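Local coordinates for invasion protein InvA (PDB 2X49) that acts in the inner-membrane export apparatus of the Salmonella type III secretion system, used to invade intestinal epithelial cells, and is represented here by its C-terminal domain, at residues P9-V14 with V60-E65; G258-S263 with V298-K303; E29-Q34 with P44-R49; V239-E244 with L292-D297. All coordinates share one frame; numbering follows the deposited sequence.

Contact 1. Residues P9-V14 with V60-E65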
# COMPACT_ATOMS: atom_id res chain seq x y z
N PRO A 9 -12.78 4.72 -16.60
CA PRO A 9 -11.79 5.75 -16.16
C PRO A 9 -11.86 6.18 -14.73
O PRO A 9 -12.89 6.17 -14.08
CB PRO A 9 -12.12 6.94 -17.06
CG PRO A 9 -13.57 6.70 -17.46
CD PRO A 9 -13.75 5.24 -17.57
N LEU A 10 -10.71 6.54 -14.24
CA LEU A 10 -10.58 7.13 -12.92
C LEU A 10 -10.86 8.60 -13.06
O LEU A 10 -10.56 9.19 -14.08
CB LEU A 10 -9.14 6.95 -12.40
CG LEU A 10 -8.68 5.52 -12.19
CD1 LEU A 10 -7.17 5.52 -12.01
CD2 LEU A 10 -9.39 4.89 -11.04
N ILE A 11 -11.45 9.21 -12.04
CA ILE A 11 -11.75 10.64 -12.07
C ILE A 11 -11.15 11.27 -10.82
O ILE A 11 -11.29 10.74 -9.74
CB ILE A 11 -13.26 10.97 -12.12
CG1 ILE A 11 -13.88 10.40 -13.37
CG2 ILE A 11 -13.50 12.52 -12.04
CD1 ILE A 11 -15.41 10.40 -13.40
N LEU A 12 -10.41 12.34 -11.02
CA LEU A 12 -9.93 13.18 -9.90
C LEU A 12 -10.69 14.49 -9.92
O LEU A 12 -10.65 15.22 -10.89
CB LEU A 12 -8.45 13.47 -10.01
CG LEU A 12 -7.52 12.28 -10.08
CD1 LEU A 12 -6.04 12.66 -10.29
CD2 LEU A 12 -7.63 11.50 -8.82
N LEU A 13 -11.42 14.75 -8.87
CA LEU A 13 -12.08 16.08 -8.71
C LEU A 13 -11.01 16.97 -8.06
O LEU A 13 -10.44 16.63 -7.05
CB LEU A 13 -13.32 16.02 -7.84
CG LEU A 13 -14.45 15.05 -8.21
CD1 LEU A 13 -15.60 15.18 -7.26
CD2 LEU A 13 -14.84 15.24 -9.68
N VAL A 14 -10.76 18.10 -8.70
CA VAL A 14 -9.72 19.06 -8.30
C VAL A 14 -10.32 20.46 -8.18
O VAL A 14 -11.36 20.75 -8.72
CB VAL A 14 -8.54 19.05 -9.32
CG1 VAL A 14 -8.02 17.59 -9.50
CG2 VAL A 14 -8.97 19.64 -10.65
N VAL A 60 -10.48 14.85 -4.71
CA VAL A 60 -11.26 13.61 -4.56
C VAL A 60 -11.04 12.61 -5.67
O VAL A 60 -11.03 12.89 -6.87
CB VAL A 60 -12.80 13.93 -4.53
CG1 VAL A 60 -13.67 12.67 -4.10
CG2 VAL A 60 -13.10 15.07 -3.59
N LEU A 61 -10.86 11.38 -5.23
CA LEU A 61 -10.72 10.26 -6.15
C LEU A 61 -12.03 9.52 -6.26
O LEU A 61 -12.56 9.03 -5.28
CB LEU A 61 -9.57 9.32 -5.68
CG LEU A 61 -9.50 7.98 -6.43
CD1 LEU A 61 -9.10 8.19 -7.87
CD2 LEU A 61 -8.55 7.02 -5.67
N LEU A 62 -12.51 9.39 -7.50
CA LEU A 62 -13.67 8.56 -7.84
C LEU A 62 -13.21 7.36 -8.66
O LEU A 62 -12.44 7.42 -9.62
CB LEU A 62 -14.71 9.30 -8.69
CG LEU A 62 -15.15 10.66 -8.25
CD1 LEU A 62 -16.28 11.13 -9.20
CD2 LEU A 62 -15.56 10.63 -6.78
N ILE A 63 -13.69 6.22 -8.19
CA ILE A 63 -13.58 4.96 -8.92
C ILE A 63 -15.01 4.49 -9.21
O ILE A 63 -15.89 4.42 -8.35
CB ILE A 63 -12.76 3.89 -8.13
CG1 ILE A 63 -11.38 4.41 -7.73
CG2 ILE A 63 -12.70 2.54 -8.93
CD1 ILE A 63 -10.55 3.42 -6.79
N ASN A 64 -15.27 4.25 -10.48
CA ASN A 64 -16.61 3.89 -10.92
C ASN A 64 -17.59 5.00 -10.65
O ASN A 64 -18.77 4.80 -10.35
CB ASN A 64 -17.13 2.64 -10.20
CG ASN A 64 -16.34 1.42 -10.53
OD1 ASN A 64 -16.05 1.14 -11.72
ND2 ASN A 64 -15.99 0.63 -9.50
N GLU A 65 -17.04 6.20 -10.71
CA GLU A 65 -17.82 7.43 -10.54
C GLU A 65 -18.34 7.58 -9.11
O GLU A 65 -19.18 8.42 -8.79
CB GLU A 65 -18.98 7.54 -11.55
CG GLU A 65 -18.56 8.28 -12.81
CD GLU A 65 -19.68 8.39 -13.86
OE1 GLU A 65 -20.86 8.69 -13.51
OE2 GLU A 65 -19.39 8.17 -15.06
O HOH W 1 -14.59 7.18 -11.64
O HOH W 2 -12.86 4.17 -12.19
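Peptide groups are the flat groups that meet between I11-L13 and V60-L62. L13 N donates to V60 O from within the carbonyl plane (2.8 Å), V60 N likewise to L13 O, while I11 N stands 17° out of the plane of the L62 carbonyl. With L62 N donating to I11 O, four bonds close two hydrogen-bonded antiparallel pairs, I11-L62 and L13-V60. Between them sits the non-hydrogen-bonded pair L12-L61, with a CA-H...O contact from L12 CA to V60 O (3.2 Å). On one sheet face L13 and V60 lie side by side, CB to CB 3.9 Å, and I11 CD1 reaches E65 CG at 3.8 Å. On the other, L12 CD2 meets L61 CD1 obliquely at 3.7 Å, and L10 CD2 lies alongside I63 CG1. Helix 125-139 covers this second face with L133, T136 and L137. Where strand 58-63 turns back, N64 and E65 have positive phi, consistent with a type I' hairpin turn; one water donates to P9 O and, weakly, to L62 O and accepts from E65 N; a second donates to P9 O and accepts from N64 N. Main-chain bonds set the register, aliphatic packing fills both faces, and water takes over where the strands part.

Contact 2. Residues G258-S263 with V298-K303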
# COMPACT_ATOMS: atom_id res chain seq x y z
N GLY A 258 -8.72 -27.65 4.25
CA GLY A 258 -8.70 -26.60 3.22
C GLY A 258 -7.89 -25.39 3.65
O GLY A 258 -6.65 -25.40 3.66
N SER A 259 -8.62 -24.35 3.98
CA SER A 259 -8.02 -23.09 4.44
C SER A 259 -7.77 -23.08 5.91
O SER A 259 -8.35 -23.79 6.72
CB SER A 259 -8.86 -21.86 4.10
OG SER A 259 -8.53 -21.35 2.82
N THR A 260 -6.86 -22.19 6.22
CA THR A 260 -6.55 -21.83 7.57
C THR A 260 -7.26 -20.51 7.82
O THR A 260 -7.16 -19.56 7.02
CB THR A 260 -5.04 -21.67 7.76
OG1 THR A 260 -4.40 -22.90 7.41
CG2 THR A 260 -4.71 -21.32 9.18
N PHE A 261 -8.00 -20.46 8.92
CA PHE A 261 -8.73 -19.25 9.27
C PHE A 261 -8.64 -18.91 10.72
O PHE A 261 -8.33 -19.73 11.58
CB PHE A 261 -10.19 -19.33 8.79
CG PHE A 261 -11.01 -20.40 9.45
CD1 PHE A 261 -11.73 -20.14 10.61
CD2 PHE A 261 -11.13 -21.65 8.87
CE1 PHE A 261 -12.51 -21.13 11.20
CE2 PHE A 261 -11.91 -22.65 9.46
CZ PHE A 261 -12.62 -22.37 10.62
N LEU A 262 -8.92 -17.63 10.95
CA LEU A 262 -8.94 -17.01 12.27
C LEU A 262 -10.35 -17.03 12.80
O LEU A 262 -11.27 -16.54 12.17
CB LEU A 262 -8.47 -15.57 12.23
CG LEU A 262 -8.36 -14.86 13.58
CD1 LEU A 262 -7.30 -15.51 14.47
CD2 LEU A 262 -8.01 -13.38 13.35
N SER A 263 -10.47 -17.61 13.98
CA SER A 263 -11.79 -17.77 14.63
C SER A 263 -11.79 -17.22 16.06
O SER A 263 -11.44 -17.90 17.01
CB SER A 263 -12.20 -19.25 14.59
OG SER A 263 -13.50 -19.46 15.13
N VAL A 298 1.43 -15.20 11.90
CA VAL A 298 0.23 -14.40 12.21
C VAL A 298 -0.00 -13.22 11.23
O VAL A 298 -1.08 -12.57 11.22
CB VAL A 298 0.23 -13.89 13.67
CG1 VAL A 298 0.09 -15.06 14.67
CG2 VAL A 298 1.45 -13.01 13.94
N ARG A 299 1.01 -12.94 10.41
CA ARG A 299 1.00 -11.74 9.52
C ARG A 299 -0.32 -11.54 8.75
O ARG A 299 -0.98 -10.50 8.87
CB ARG A 299 2.16 -11.77 8.49
CG ARG A 299 2.40 -10.44 7.74
CD ARG A 299 2.89 -10.64 6.35
NE ARG A 299 1.94 -11.25 5.44
CZ ARG A 299 0.95 -10.63 4.80
NH1 ARG A 299 0.77 -9.32 4.95
NH2 ARG A 299 0.13 -11.33 4.01
N ARG A 300 -0.73 -12.58 8.01
CA ARG A 300 -1.87 -12.42 7.11
C ARG A 300 -3.17 -12.24 7.89
O ARG A 300 -4.13 -11.58 7.42
CB ARG A 300 -1.98 -13.59 6.12
CG ARG A 300 -2.28 -14.93 6.70
CD ARG A 300 -1.88 -15.97 5.66
NE ARG A 300 -2.18 -17.33 6.07
CZ ARG A 300 -1.36 -18.09 6.80
NH1 ARG A 300 -0.17 -17.63 7.17
NH2 ARG A 300 -1.72 -19.34 7.14
N PHE A 301 -3.21 -12.82 9.09
CA PHE A 301 -4.42 -12.75 9.93
C PHE A 301 -4.59 -11.39 10.57
O PHE A 301 -5.70 -10.88 10.72
CB PHE A 301 -4.44 -13.86 10.99
CG PHE A 301 -4.34 -15.23 10.36
CD1 PHE A 301 -5.43 -15.75 9.67
CD2 PHE A 301 -3.14 -15.96 10.38
CE1 PHE A 301 -5.34 -17.02 9.04
CE2 PHE A 301 -3.06 -17.21 9.75
CZ PHE A 301 -4.16 -17.73 9.09
N ILE A 302 -3.46 -10.85 11.00
CA ILE A 302 -3.44 -9.49 11.55
C ILE A 302 -3.88 -8.49 10.48
O ILE A 302 -4.70 -7.62 10.75
CB ILE A 302 -2.10 -9.12 12.17
CG1 ILE A 302 -1.88 -9.98 13.41
CG2 ILE A 302 -2.06 -7.62 12.55
CD1 ILE A 302 -0.42 -9.97 13.92
N LYS A 303 -3.37 -8.66 9.27
CA LYS A 303 -3.75 -7.80 8.12
C LYS A 303 -5.27 -7.84 7.91
O LYS A 303 -5.94 -6.81 7.92
CB LYS A 303 -2.97 -8.08 6.82
CG LYS A 303 -3.57 -7.42 5.57
CD LYS A 303 -3.32 -5.90 5.51
CE LYS A 303 -3.99 -5.26 4.30
NZ LYS A 303 -3.97 -3.79 4.29
O HOH W 3 -5.04 -18.74 5.82
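The ring of F301 overlaps T260 and L262 of the strand, meeting both obliquely. Its CZ touches T260 CG2 at 3.6 Å, the two side chains crossing at about a right angle, while its CD1 rests against L262 CB at 4.0 Å. At the ring edge, in plane, lies the carbonyl oxygen of T260, 3.7 Å from F301 CE1. One face of the ring is taken by the helix neighbour R300, whose CG sits over the centre, 3.8 Å above the plane. R300 starts between its backbone N and carbonyl carbon (chi1 66°) and then runs extended from CG to NE, a path that lays the chain along F301 and brings F301 CE2 over the centre of the guanidinium. The guanidinium turns its edge to T260, with NH2 4.1 Å from T260 CB. A water, also in the guanidinium plane, accepts from R300 NE (3.2 Å) and donates to T260 O (2.6 Å), so a water bridge joins strand and helix beside the packing of the F301 ring. The strand segment 260-262 passes helix segment 299-303 at 9.2 Å between axes and 44° between directions, a gap spanned largely by F301. Strand 260-262 is one arm of a two-stranded antiparallel hairpin with 253-255, and I253 of the other arm touches both T260 and F301. I249 of helix 243-252 packs on F301 and L262, while helix 211-221 meets the R300 side chain through I212, N213 and E216.

Contact 3. Residues E29-Q34 with P44-R49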
# COMPACT_ATOMS: atom_id res chain seq x y z
N GLU A 29 -0.90 12.07 -16.40
CA GLU A 29 0.03 11.27 -17.23
C GLU A 29 1.10 10.68 -16.34
O GLU A 29 1.47 9.51 -16.48
CB GLU A 29 0.61 12.10 -18.39
CG GLU A 29 -0.48 12.79 -19.28
CD GLU A 29 -0.76 14.32 -18.96
OE1 GLU A 29 -0.49 15.19 -19.85
OE2 GLU A 29 -1.26 14.65 -17.86
N ARG A 30 1.51 11.48 -15.37
CA ARG A 30 2.59 11.07 -14.46
C ARG A 30 2.11 10.01 -13.45
O ARG A 30 2.84 9.07 -13.08
CB ARG A 30 3.18 12.26 -13.73
CG ARG A 30 4.11 13.01 -14.61
CD ARG A 30 4.32 14.43 -14.06
NE ARG A 30 5.14 14.39 -12.85
CZ ARG A 30 5.37 15.41 -12.03
NH1 ARG A 30 4.84 16.62 -12.24
NH2 ARG A 30 6.15 15.22 -10.97
N LEU A 31 0.86 10.14 -13.03
CA LEU A 31 0.21 9.12 -12.18
C LEU A 31 0.26 7.77 -12.88
O LEU A 31 0.62 6.74 -12.28
CB LEU A 31 -1.23 9.49 -11.78
CG LEU A 31 -2.08 8.40 -11.13
CD1 LEU A 31 -1.43 8.01 -9.81
CD2 LEU A 31 -3.56 8.92 -10.91
N ARG A 32 -0.10 7.79 -14.15
CA ARG A 32 -0.20 6.54 -14.93
C ARG A 32 1.16 5.96 -15.19
O ARG A 32 1.37 4.76 -15.00
CB ARG A 32 -0.96 6.69 -16.25
CG ARG A 32 -2.41 7.00 -16.00
CD ARG A 32 -3.17 7.17 -17.28
NE ARG A 32 -3.56 5.85 -17.76
CZ ARG A 32 -3.69 5.47 -19.02
NH1 ARG A 32 -3.44 6.30 -20.03
NH2 ARG A 32 -4.08 4.24 -19.28
N SER A 33 2.11 6.80 -15.55
CA SER A 33 3.42 6.27 -15.90
C SER A 33 4.14 5.75 -14.69
O SER A 33 4.78 4.68 -14.72
CB SER A 33 4.29 7.31 -16.66
OG SER A 33 4.40 8.49 -15.93
N GLN A 34 4.05 6.51 -13.60
CA GLN A 34 4.76 6.15 -12.35
C GLN A 34 4.16 4.90 -11.70
O GLN A 34 4.89 4.07 -11.14
CB GLN A 34 4.84 7.29 -11.34
CG GLN A 34 5.91 6.98 -10.28
CD GLN A 34 7.34 6.87 -10.87
OE1 GLN A 34 7.73 7.65 -11.73
NE2 GLN A 34 8.12 5.91 -10.37
N PRO A 44 -6.30 2.64 -15.58
CA PRO A 44 -7.17 3.23 -16.58
C PRO A 44 -6.80 4.67 -16.84
O PRO A 44 -5.97 5.25 -16.15
CB PRO A 44 -8.54 3.24 -15.90
CG PRO A 44 -8.43 2.23 -14.79
CD PRO A 44 -7.04 2.36 -14.33
N GLU A 45 -7.45 5.20 -17.84
CA GLU A 45 -7.36 6.66 -18.11
C GLU A 45 -7.81 7.44 -16.90
O GLU A 45 -8.59 6.98 -16.06
CB GLU A 45 -8.26 7.02 -19.29
CG GLU A 45 -7.89 6.40 -20.61
CD GLU A 45 -7.04 7.30 -21.46
OE1 GLU A 45 -6.68 8.41 -21.02
OE2 GLU A 45 -6.81 6.92 -22.61
N VAL A 46 -7.16 8.57 -16.72
CA VAL A 46 -7.41 9.47 -15.61
C VAL A 46 -7.93 10.78 -16.14
O VAL A 46 -7.31 11.43 -16.95
CB VAL A 46 -6.13 9.70 -14.84
CG1 VAL A 46 -6.36 10.75 -13.74
CG2 VAL A 46 -5.56 8.38 -14.21
N LEU A 47 -9.14 11.09 -15.74
CA LEU A 47 -9.85 12.33 -16.12
C LEU A 47 -9.83 13.30 -14.94
O LEU A 47 -10.02 12.93 -13.78
CB LEU A 47 -11.31 12.09 -16.57
CG LEU A 47 -11.53 10.92 -17.53
CD1 LEU A 47 -13.00 10.66 -17.81
CD2 LEU A 47 -10.80 11.16 -18.84
N LEU A 48 -9.54 14.55 -15.24
CA LEU A 48 -9.70 15.65 -14.25
C LEU A 48 -11.02 16.36 -14.46
O LEU A 48 -11.44 16.65 -15.59
CB LEU A 48 -8.57 16.71 -14.32
CG LEU A 48 -7.12 16.24 -14.21
CD1 LEU A 48 -6.15 17.44 -14.11
CD2 LEU A 48 -6.84 15.24 -13.14
N ARG A 49 -11.67 16.65 -13.34
CA ARG A 49 -12.94 17.37 -13.32
C ARG A 49 -12.91 18.41 -12.21
O ARG A 49 -12.35 18.15 -11.16
CB ARG A 49 -14.10 16.39 -13.12
CG ARG A 49 -15.47 16.99 -13.03
CD ARG A 49 -16.57 15.90 -13.16
NE ARG A 49 -16.33 14.97 -14.29
CZ ARG A 49 -17.05 13.88 -14.54
NH1 ARG A 49 -18.06 13.56 -13.75
NH2 ARG A 49 -16.76 13.09 -15.57
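R32 and V46 run alongside each other head to tail, R32 CG lying 3.9 Å from V46 CG2. The same methyl, V46 CG2, takes L31 CD2 at 3.9 Å, the leucine side chain lying across the valine. Beyond CG the arginine bends at chi3 (84°) and lays its guanidinium over the strand entry: E45 N stands 3.5 Å above one face, nearer one side than the centre, and R32 NE lies 3.0 Å from P44 O. The salt bridge to E45 is long, R32 NH1 to E45 OE1 4.0 Å; the oxygen stands far from the plane of the guanidinium, so the link is probably electrostatic alone, with no N-H directed at it. Helix 27-39 and strand 46-50 belong to a beta-alpha-beta crossover, since the strand runs parallel to its sheet neighbour 10-14, which precedes the helix in the chain. Further out, the polar end of R32 is positioned by L43, whose carbonyl oxygen accepts a hydrogen bond from NH2. L43 also packs on L31, as does Y130 of helix 125-139. P44 is backed by L10 and Y144, and backbone bonds between L10 and both E45 and L47, and between L12 and L47, fix the strand beside 10-14.

Contact 4. Residues V239-E244 with L292-D297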
# COMPACT_ATOMS: atom_id res chain seq x y z
N VAL A 239 6.06 -0.10 13.41
CA VAL A 239 5.42 -0.41 14.70
C VAL A 239 5.49 -1.93 14.90
O VAL A 239 5.20 -2.71 14.02
CB VAL A 239 3.96 0.07 14.70
CG1 VAL A 239 3.22 -0.42 15.95
CG2 VAL A 239 3.89 1.61 14.57
N MET A 240 5.91 -2.35 16.07
CA MET A 240 6.07 -3.80 16.33
C MET A 240 4.85 -4.29 17.06
O MET A 240 4.32 -3.61 17.90
CB MET A 240 7.32 -4.03 17.17
CG MET A 240 7.64 -5.49 17.47
SD MET A 240 9.42 -5.72 17.39
CE MET A 240 9.60 -5.27 15.67
N VAL A 241 4.40 -5.47 16.70
CA VAL A 241 3.33 -6.16 17.43
C VAL A 241 3.98 -6.90 18.62
O VAL A 241 4.95 -7.61 18.49
CB VAL A 241 2.56 -7.16 16.53
CG1 VAL A 241 1.42 -7.81 17.30
CG2 VAL A 241 2.04 -6.49 15.25
N SER A 242 3.40 -6.71 19.78
CA SER A 242 3.84 -7.37 21.04
C SER A 242 3.56 -8.84 21.03
O SER A 242 2.68 -9.35 20.37
CB SER A 242 3.18 -6.74 22.27
OG SER A 242 1.81 -7.04 22.31
N ALA A 243 4.37 -9.54 21.80
CA ALA A 243 4.26 -11.00 21.87
C ALA A 243 2.89 -11.35 22.41
O ALA A 243 2.30 -12.38 22.12
CB ALA A 243 5.40 -11.61 22.78
N GLU A 244 2.35 -10.40 23.14
CA GLU A 244 1.04 -10.59 23.79
C GLU A 244 -0.07 -10.67 22.77
O GLU A 244 -0.87 -11.60 22.76
CB GLU A 244 0.77 -9.47 24.79
CG GLU A 244 1.48 -9.69 26.10
CD GLU A 244 2.93 -9.14 26.18
OE1 GLU A 244 3.56 -8.84 25.14
OE2 GLU A 244 3.44 -9.01 27.32
N LEU A 292 3.51 -2.43 10.00
CA LEU A 292 3.42 -3.22 11.23
C LEU A 292 4.25 -4.48 11.03
O LEU A 292 4.15 -5.06 10.03
CB LEU A 292 1.97 -3.58 11.50
CG LEU A 292 1.52 -4.07 12.84
CD1 LEU A 292 2.02 -3.18 14.00
CD2 LEU A 292 -0.00 -4.04 12.72
N LEU A 293 5.08 -4.81 12.00
CA LEU A 293 5.99 -5.98 11.93
C LEU A 293 5.52 -7.07 12.86
O LEU A 293 5.28 -6.85 14.03
CB LEU A 293 7.42 -5.59 12.37
CG LEU A 293 8.13 -4.53 11.55
CD1 LEU A 293 9.56 -4.28 12.11
CD2 LEU A 293 8.14 -4.95 10.09
N THR A 294 5.44 -8.26 12.30
CA THR A 294 5.02 -9.42 13.08
C THR A 294 5.63 -10.72 12.62
O THR A 294 6.32 -10.79 11.62
CB THR A 294 3.53 -9.58 13.06
OG1 THR A 294 3.16 -10.38 14.19
CG2 THR A 294 3.12 -10.17 11.75
N SER A 295 5.36 -11.77 13.37
CA SER A 295 5.80 -13.13 13.00
C SER A 295 5.10 -13.60 11.74
O SER A 295 3.95 -13.23 11.46
CB SER A 295 5.55 -14.14 14.13
OG SER A 295 6.26 -13.83 15.35
N VAL A 296 5.78 -14.44 10.97
CA VAL A 296 5.19 -14.93 9.72
C VAL A 296 3.90 -15.70 9.99
O VAL A 296 2.99 -15.68 9.20
CB VAL A 296 6.14 -15.81 8.84
CG1 VAL A 296 6.50 -17.08 9.57
CG2 VAL A 296 5.45 -16.09 7.53
N ASP A 297 3.83 -16.40 11.11
CA ASP A 297 2.64 -17.24 11.37
C ASP A 297 1.33 -16.47 11.55
O ASP A 297 0.24 -17.03 11.35
CB ASP A 297 2.86 -18.31 12.45
CG ASP A 297 3.08 -17.78 13.84
OD1 ASP A 297 3.31 -16.58 14.03
OD2 ASP A 297 3.09 -18.62 14.78
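Two inner strands of the four-stranded parallel sheet, 236-240 and 291-294, meet here through V239-V241 and L292-T294. L293 uses both its N and its O on the one neighbouring strand, bracketing M240: its N donates to V239 O (2.9 Å) and its O accepts from V241 N (3.1 Å). The side chains of V239, V241 and L292 gather on one sheet face. L292 holds CG anti to its backbone N (chi1 -164°), and its CD1 comes within 3.6 Å of V239 CG1 and 3.2 Å of V239 O. V241 CG2 presses on L292 CG at 3.5 Å, closer than a relaxed methyl contact, one side chain lying across the other. Helix 299-306 covers this face, I302 and I306 touching L292. On the other face M240, bent at chi2 and again at chi3 (-62°), brings its CE methyl to L293 CD1 at 3.7 Å. At and just past the strand ends the polar groups turn to helix 243-252: S242 is its N-cap, OG bonding to V245 N, while T294 OG1 and S295 OG both bond to the carboxylate of E246. T294 itself meets V241 through OG1, 4.0 Å from V241 CB. Parallel strands with aliphatic faces, each running from its C-terminal end through a short loop into a helix, are typical of an alpha/beta fold.

Contacts 1, 3 and 4 are buried, whereas contact 2 lies at the surface. Contacts 1 and 3 share one mixed sheet: strand 10-14 lies between 46-50 and 58-63, and contact 3, nested in the loop closed by contact 1, adds a helix to its edge strand. Contacts 2 and 4, about 33 and 36 Å between centres from contact 1 respectively, touch each other, since strand 291-294 leads into helix 299-306 and T294 packs on R299 and I302. Strand pairing differs accordingly, antiparallel in contact 1 and parallel in contact 4, both on backbone bonds and aliphatic side chains. The helix-strand contacts 2 and 3 instead rely on side chains, each with an arginine at its polar margin.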